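Local structure of probable methyltransferase (Bordetella pertussis, 3KTY) at residues Ile14-Ser19 against Asn134-Leu139; Pro21-Ser26 against Ser154-Gln159; Val82-Ala87 against Arg110-Asp115. The protein probably transfers methyl groups from S-adenosylmethionine to RNA, this chain being the SpoU-type methyltransferase domain of a longer protein. All blocks are in the same frame, centred on the assembly; numbering follows the deposited sequence.

Interaction 1. Residues Ile14-Ser19 against Asn134-Leu139; sequences IMTQPS and NAQIEL
The Gln136 side chain reaches across from its helix to the amide of Gln17, the two side chains approaching from opposite directions. Their amide planes are 22° apart, and each oxygen faces the other's nitrogen: Gln17 OE1 lies 3.6 Å from Gln136 NE2, and Gln136 OE1 lies 3.9 Å from Gln17 NE2. Both separations are too long for hydrogen bonds, so this is a loose polar approach. Gln136 spans the gap because its chain is extended beyond CG (chi2 -177°), whereas Gln17 is bent at chi2 (96°). Thr16 stands beside the same amide, its OG1 4.0 Å from Gln136 OE1; that hydroxyl is hydrogen-bonded to Leu125 O on the neighbouring strand. Thr16 ends strand 11-16, and the left-handed backbone of Gln17 breaks the strand's alternation, so that two successive side chains face the helix. In this parallel alpha/beta sheet of the SPOUT class, the contact joins the C-terminal end of an inner strand, flanked by 39-42 and 121-125, to the short helix 134-138, which lies in the connection from strand 121-125 to strand 142-145. Thr133 OG1 takes the backbone N-H of Gln136 near the start of that helix. Leu75 of helix 75-79 touches both Gln136 and Ile14, two residues before Thr16, while Leu132 packs on Thr16.

Interaction 2. Residues Pro21-Ser26 against Ser154-Gln159; sequences PGNVGS and SLNVAQ
Asn23 and Asn156 meet through their side-chain amides, in the one hydrogen bond between the segments. Asn156 ND2 donates to Asn23 OD1 at 2.8 Å and almost straight (173°). The acceptor lies in the amide plane of Asn156, but the donor stands above the carbonyl plane of Asn23, the two amides being turned 43° from each other. Capping is the second kind of interaction: with CG anti to its backbone N (chi1 179°), Asn156 is also the N-cap of helix 157-172 and forms a capping box with Gln159, though the bonds of the box are weak and the place of Asn156 OD1 is uncertain. Nonpolar packing is small and close, Ser26 CB lying 3.9 Å from Ala158 CB. The Ser26 hydroxyl turns back on its own helix, OG donating to Gly22 O at 3.1 Å, an oxygen that also accepts from Ser26 N. Helix 21-33, which follows strand 11-16, is thereby joined to the first turn of the C-terminal helix 157-172. Leu58 of helix 53-59 touches Ser26, and Arg29 of the second subunit is hydrogen-bonded to Gln159 OE1, placing the contact beside the dimer interface.

Interaction 3. Residues Val82-Ala87 against Arg110-Asp115; sequences VTLAFA and RRHLDD
His112 presents its ring rim to Thr83 and one ring face to Leu84. At the rim, in the ring plane, Thr83 OG1 is hydrogen-bonded to His112 NE2 at 2.5 Å, a short bond in which either group could be the donor. Over the face, Leu84 CB makes a CH-pi contact 3.8 Å from the ring centroid and 14° off the ring normal. The same leucine runs on alongside the histidine in the opposite sense, so that Leu84 CD2 comes 3.7 Å from His112 CB, beyond the ring itself. His112 CG is anti to the backbone N (chi1 -172°), which carries the ring away from the helix to the start of the strand. The bond at the rim and the leucine over one face together restrict the ring's rotation. Thr83 OG1 has a second partner in Val120 N, tying the contact to the loop that leads into strand 121-125, whose Val121 packs on His112. Farther along the strand, Phe86 packs on Ala105 and Leu108 of the same helix. Helix 102-115 links edge strand 100-101 to strand 121-125 and lies over the sheet, packing on 84-89 on the way, a crossover connection of parallel alpha/beta folds.

Overall arrangement
All three contacts fall within one SpoU methylase domain built on a parallel sheet. Interactions 1 and 2 are neighbours, with centres 15 Å apart: strand 11-16 runs on into helix 21-33, Met15 of the strand packs on Asn23, and Pro18 of the following loop on Val24. Their segments alternate along the chain, whereas both segments of interaction 3 fall between the two halves of each. Interaction 3 reaches the same sheet as interaction 1, 18 Å away between centres, and lies across the chain's centre from interaction 2, at 24 Å. The N-terminal strand and helix are therefore tied to late parts of the sequence, while 82-87 and 110-115 close a more local unit.

Interaction 1. Residues Ile14-Ser19 against Asn134-Leu139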
# COMPACT_ATOMS: atom_id res chain seq x y z
N ILE A 14 15.72 0.75 -3.69
CA ILE A 14 16.66 1.84 -3.69
C ILE A 14 15.99 3.21 -3.62
O ILE A 14 15.30 3.61 -4.54
CB ILE A 14 17.58 1.75 -4.91
CG1 ILE A 14 18.20 0.35 -4.93
CG2 ILE A 14 18.69 2.85 -4.82
CD1 ILE A 14 19.19 0.11 -6.05
N MSE A 15 16.23 3.91 -2.52
CA MSE A 15 15.74 5.28 -2.38
C MSE A 15 16.81 6.30 -2.71
O MSE A 15 17.85 6.35 -2.06
CB MSE A 15 15.30 5.51 -0.94
CG MSE A 15 14.07 4.73 -0.48
SE MSE A 15 13.92 4.97 1.45
CE MSE A 15 13.00 6.73 1.52
N THR A 16 16.56 7.15 -3.70
CA THR A 16 17.53 8.19 -3.99
C THR A 16 17.27 9.57 -3.33
O THR A 16 16.15 10.10 -3.34
CB THR A 16 17.71 8.40 -5.50
OG1 THR A 16 16.53 9.00 -6.03
CG2 THR A 16 18.01 7.09 -6.21
N GLN A 17 18.32 10.13 -2.77
CA GLN A 17 18.24 11.43 -2.12
C GLN A 17 17.23 11.50 -0.97
O GLN A 17 16.63 12.54 -0.76
CB GLN A 17 17.92 12.51 -3.16
CG GLN A 17 19.12 13.08 -3.84
CD GLN A 17 19.40 12.42 -5.17
OE1 GLN A 17 20.27 11.56 -5.29
NE2 GLN A 17 18.66 12.84 -6.20
N PRO A 18 17.04 10.39 -0.22
CA PRO A 18 16.08 10.50 0.88
C PRO A 18 16.40 11.72 1.69
O PRO A 18 17.54 11.93 2.07
CB PRO A 18 16.36 9.25 1.73
CG PRO A 18 17.70 8.76 1.27
CD PRO A 18 17.71 9.09 -0.19
N SER A 19 15.38 12.52 1.96
CA SER A 19 15.55 13.80 2.62
C SER A 19 15.06 13.72 4.06
O SER A 19 15.64 14.35 4.94
CB SER A 19 14.77 14.87 1.84
OG SER A 19 14.80 16.10 2.50
N ASN A 134 16.85 12.63 -15.04
CA ASN A 134 16.76 11.91 -16.30
C ASN A 134 17.90 10.91 -16.40
O ASN A 134 17.73 9.77 -16.87
CB ASN A 134 16.70 12.88 -17.49
CG ASN A 134 15.26 13.05 -18.02
OD1 ASN A 134 14.31 12.48 -17.47
ND2 ASN A 134 15.11 13.82 -19.09
N ALA A 135 19.06 11.32 -15.91
CA ALA A 135 20.26 10.50 -15.92
C ALA A 135 20.15 9.31 -14.98
O ALA A 135 20.73 8.26 -15.24
CB ALA A 135 21.47 11.35 -15.57
N GLN A 136 19.44 9.46 -13.87
CA GLN A 136 19.24 8.34 -12.98
C GLN A 136 18.31 7.31 -13.64
O GLN A 136 18.58 6.10 -13.69
CB GLN A 136 18.69 8.83 -11.64
CG GLN A 136 19.73 9.64 -10.87
CD GLN A 136 19.26 10.09 -9.48
OE1 GLN A 136 18.13 10.59 -9.31
NE2 GLN A 136 20.15 9.94 -8.49
N ILE A 137 17.23 7.83 -14.21
CA ILE A 137 16.32 7.00 -14.98
C ILE A 137 17.02 6.26 -16.12
O ILE A 137 16.80 5.07 -16.30
CB ILE A 137 15.16 7.83 -15.50
CG1 ILE A 137 14.29 8.28 -14.32
CG2 ILE A 137 14.35 7.05 -16.54
CD1 ILE A 137 13.17 9.23 -14.67
N GLU A 138 17.89 6.95 -16.86
CA GLU A 138 18.59 6.29 -17.96
C GLU A 138 19.44 5.10 -17.51
O GLU A 138 19.72 4.20 -18.30
CB GLU A 138 19.44 7.26 -18.81
CG GLU A 138 19.73 6.68 -20.22
CD GLU A 138 20.69 7.51 -21.10
OE1 GLU A 138 21.13 8.61 -20.68
OE2 GLU A 138 21.00 7.05 -22.23
N LEU A 139 19.83 5.09 -16.24
CA LEU A 139 20.62 3.99 -15.68
C LEU A 139 19.81 2.72 -15.43
O LEU A 139 20.38 1.66 -15.19
CB LEU A 139 21.28 4.43 -14.38
CG LEU A 139 22.38 5.51 -14.43
CD1 LEU A 139 22.91 5.81 -13.03
CD2 LEU A 139 23.52 5.12 -15.38

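Interaction 2. Residues Pro21-Ser26 against Ser154-Gln159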
# COMPACT_ATOMS: atom_id res chain seq x y z
N PRO A 21 14.35 11.45 7.43
CA PRO A 21 14.74 10.21 8.14
C PRO A 21 13.58 9.31 8.55
O PRO A 21 13.72 8.09 8.53
CB PRO A 21 15.48 10.73 9.37
CG PRO A 21 16.02 12.04 8.97
CD PRO A 21 14.96 12.63 8.03
N GLY A 22 12.44 9.89 8.91
CA GLY A 22 11.27 9.09 9.21
C GLY A 22 10.79 8.25 8.04
O GLY A 22 10.38 7.11 8.24
N ASN A 23 10.81 8.82 6.84
CA ASN A 23 10.53 8.08 5.61
C ASN A 23 11.44 6.86 5.44
O ASN A 23 11.02 5.83 4.90
CB ASN A 23 10.68 8.95 4.36
CG ASN A 23 9.54 9.94 4.15
OD1 ASN A 23 8.36 9.63 4.35
ND2 ASN A 23 9.89 11.14 3.69
N VAL A 24 12.68 6.97 5.90
CA VAL A 24 13.63 5.86 5.76
C VAL A 24 13.27 4.73 6.67
O VAL A 24 13.37 3.57 6.28
CB VAL A 24 15.06 6.26 6.13
CG1 VAL A 24 15.93 5.04 6.18
CG2 VAL A 24 15.60 7.30 5.16
N GLY A 25 12.88 5.07 7.91
CA GLY A 25 12.32 4.09 8.83
C GLY A 25 11.02 3.45 8.33
O GLY A 25 10.84 2.25 8.40
N SER A 26 10.10 4.27 7.82
CA SER A 26 8.83 3.75 7.31
C SER A 26 9.08 2.83 6.15
O SER A 26 8.41 1.80 5.99
CB SER A 26 7.93 4.92 6.86
OG SER A 26 7.60 5.72 7.97
N SER A 154 0.38 12.14 -6.31
CA SER A 154 1.54 12.37 -5.46
C SER A 154 1.33 11.77 -4.07
O SER A 154 0.69 12.38 -3.21
CB SER A 154 1.83 13.87 -5.35
OG SER A 154 2.49 14.35 -6.51
N LEU A 155 1.87 10.58 -3.86
CA LEU A 155 1.75 9.90 -2.58
C LEU A 155 3.11 9.63 -1.96
O LEU A 155 4.10 9.42 -2.67
CB LEU A 155 0.98 8.58 -2.74
CG LEU A 155 1.15 7.86 -4.08
CD1 LEU A 155 2.54 8.10 -4.65
CD2 LEU A 155 0.87 6.38 -3.93
N ASN A 156 3.17 9.64 -0.63
CA ASN A 156 4.42 9.40 0.09
C ASN A 156 5.26 8.31 -0.57
O ASN A 156 4.73 7.32 -1.07
CB ASN A 156 4.14 9.04 1.55
CG ASN A 156 5.40 8.75 2.33
OD1 ASN A 156 5.78 7.60 2.51
ND2 ASN A 156 6.06 9.80 2.81
N VAL A 157 6.57 8.50 -0.55
CA VAL A 157 7.48 7.54 -1.14
C VAL A 157 7.37 6.22 -0.39
O VAL A 157 7.53 5.15 -0.96
CB VAL A 157 8.94 8.08 -1.09
CG1 VAL A 157 9.95 7.09 -1.66
CG2 VAL A 157 9.02 9.41 -1.83
N ALA A 158 7.07 6.27 0.89
CA ALA A 158 6.97 5.00 1.60
C ALA A 158 5.69 4.25 1.17
O ALA A 158 5.61 3.02 1.25
CB ALA A 158 7.01 5.20 3.11
N GLN A 159 4.68 5.00 0.72
CA GLN A 159 3.44 4.42 0.22
C GLN A 159 3.67 3.83 -1.16
O GLN A 159 3.35 2.66 -1.40
CB GLN A 159 2.35 5.47 0.24
CG GLN A 159 2.01 5.87 1.68
CD GLN A 159 1.37 7.26 1.80
OE1 GLN A 159 0.90 7.83 0.80
NE2 GLN A 159 1.35 7.80 3.02

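Interaction 3. Residues Val82-Ala87 against Arg110-Asp115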
# COMPACT_ATOMS: atom_id res chain seq x y z
N VAL A 82 22.97 -5.18 -9.87
CA VAL A 82 21.60 -5.42 -10.24
C VAL A 82 21.49 -5.82 -11.69
O VAL A 82 22.01 -5.14 -12.56
CB VAL A 82 20.74 -4.18 -9.97
CG1 VAL A 82 19.32 -4.41 -10.52
CG2 VAL A 82 20.73 -3.90 -8.45
N THR A 83 20.75 -6.90 -11.96
CA THR A 83 20.53 -7.34 -13.34
C THR A 83 19.25 -6.83 -14.00
O THR A 83 19.16 -6.80 -15.22
CB THR A 83 20.65 -8.88 -13.49
OG1 THR A 83 19.71 -9.54 -12.63
CG2 THR A 83 22.04 -9.34 -13.15
N LEU A 84 18.27 -6.43 -13.20
CA LEU A 84 17.01 -5.87 -13.72
C LEU A 84 16.50 -4.78 -12.75
O LEU A 84 16.14 -5.06 -11.61
CB LEU A 84 15.95 -6.97 -13.90
CG LEU A 84 14.58 -6.44 -14.33
CD1 LEU A 84 14.67 -5.69 -15.66
CD2 LEU A 84 13.48 -7.55 -14.39
N ALA A 85 16.51 -3.54 -13.22
CA ALA A 85 16.22 -2.45 -12.34
C ALA A 85 15.08 -1.65 -12.88
O ALA A 85 15.13 -1.21 -14.02
CB ALA A 85 17.42 -1.56 -12.15
N PHE A 86 14.06 -1.46 -12.05
CA PHE A 86 12.94 -0.59 -12.45
C PHE A 86 13.04 0.80 -11.86
O PHE A 86 13.19 0.97 -10.64
CB PHE A 86 11.60 -1.21 -12.05
CG PHE A 86 11.30 -2.45 -12.77
CD1 PHE A 86 10.65 -2.41 -14.00
CD2 PHE A 86 11.67 -3.68 -12.24
CE1 PHE A 86 10.33 -3.58 -14.68
CE2 PHE A 86 11.36 -4.88 -12.91
CZ PHE A 86 10.70 -4.82 -14.12
N ALA A 87 12.95 1.80 -12.73
CA ALA A 87 12.76 3.16 -12.26
C ALA A 87 11.27 3.39 -11.94
O ALA A 87 10.43 3.44 -12.83
CB ALA A 87 13.20 4.13 -13.30
N ARG A 110 9.47 -11.56 -11.61
CA ARG A 110 9.31 -12.97 -11.25
C ARG A 110 9.99 -13.85 -12.28
O ARG A 110 10.67 -14.81 -11.95
CB ARG A 110 7.82 -13.34 -11.18
CG ARG A 110 7.53 -14.83 -11.31
CD ARG A 110 8.01 -15.55 -10.09
NE ARG A 110 7.72 -16.97 -10.18
CZ ARG A 110 6.71 -17.57 -9.54
NH1 ARG A 110 5.86 -16.86 -8.76
NH2 ARG A 110 6.55 -18.88 -9.65
N ARG A 111 9.77 -13.50 -13.54
CA ARG A 111 10.33 -14.20 -14.69
C ARG A 111 11.86 -14.12 -14.63
O ARG A 111 12.56 -15.12 -14.76
CB ARG A 111 9.82 -13.51 -15.97
CG ARG A 111 9.35 -14.43 -17.08
CD ARG A 111 8.37 -13.72 -18.01
NE ARG A 111 7.10 -13.42 -17.32
CZ ARG A 111 6.36 -12.34 -17.54
NH1 ARG A 111 5.22 -12.15 -16.86
NH2 ARG A 111 6.74 -11.44 -18.45
N HIS A 112 12.37 -12.91 -14.42
CA HIS A 112 13.80 -12.71 -14.31
C HIS A 112 14.39 -13.53 -13.17
O HIS A 112 15.38 -14.21 -13.36
CB HIS A 112 14.11 -11.23 -14.14
CG HIS A 112 15.57 -10.91 -14.20
ND1 HIS A 112 16.27 -10.89 -15.39
CD2 HIS A 112 16.46 -10.58 -13.23
CE1 HIS A 112 17.54 -10.59 -15.15
NE2 HIS A 112 17.68 -10.41 -13.85
N LEU A 113 13.80 -13.50 -11.99
CA LEU A 113 14.36 -14.27 -10.90
C LEU A 113 14.29 -15.78 -11.11
O LEU A 113 15.10 -16.54 -10.56
CB LEU A 113 13.72 -13.89 -9.57
CG LEU A 113 13.94 -12.42 -9.22
CD1 LEU A 113 13.38 -12.13 -7.85
CD2 LEU A 113 15.43 -12.07 -9.28
N ASP A 114 13.31 -16.20 -11.90
CA ASP A 114 13.14 -17.61 -12.18
C ASP A 114 14.06 -18.03 -13.31
O ASP A 114 14.51 -19.16 -13.33
CB ASP A 114 11.69 -17.93 -12.55
CG ASP A 114 10.81 -18.13 -11.33
OD1 ASP A 114 11.32 -18.19 -10.19
OD2 ASP A 114 9.58 -18.22 -11.52
N ASP A 115 14.32 -17.12 -14.25
CA ASP A 115 15.11 -17.47 -15.44
C ASP A 115 16.63 -17.32 -15.28
O ASP A 115 17.37 -17.80 -16.11
CB ASP A 115 14.64 -16.67 -16.67
CG ASP A 115 13.26 -17.08 -17.15
OD1 ASP A 115 12.76 -18.12 -16.68
OD2 ASP A 115 12.68 -16.37 -18.01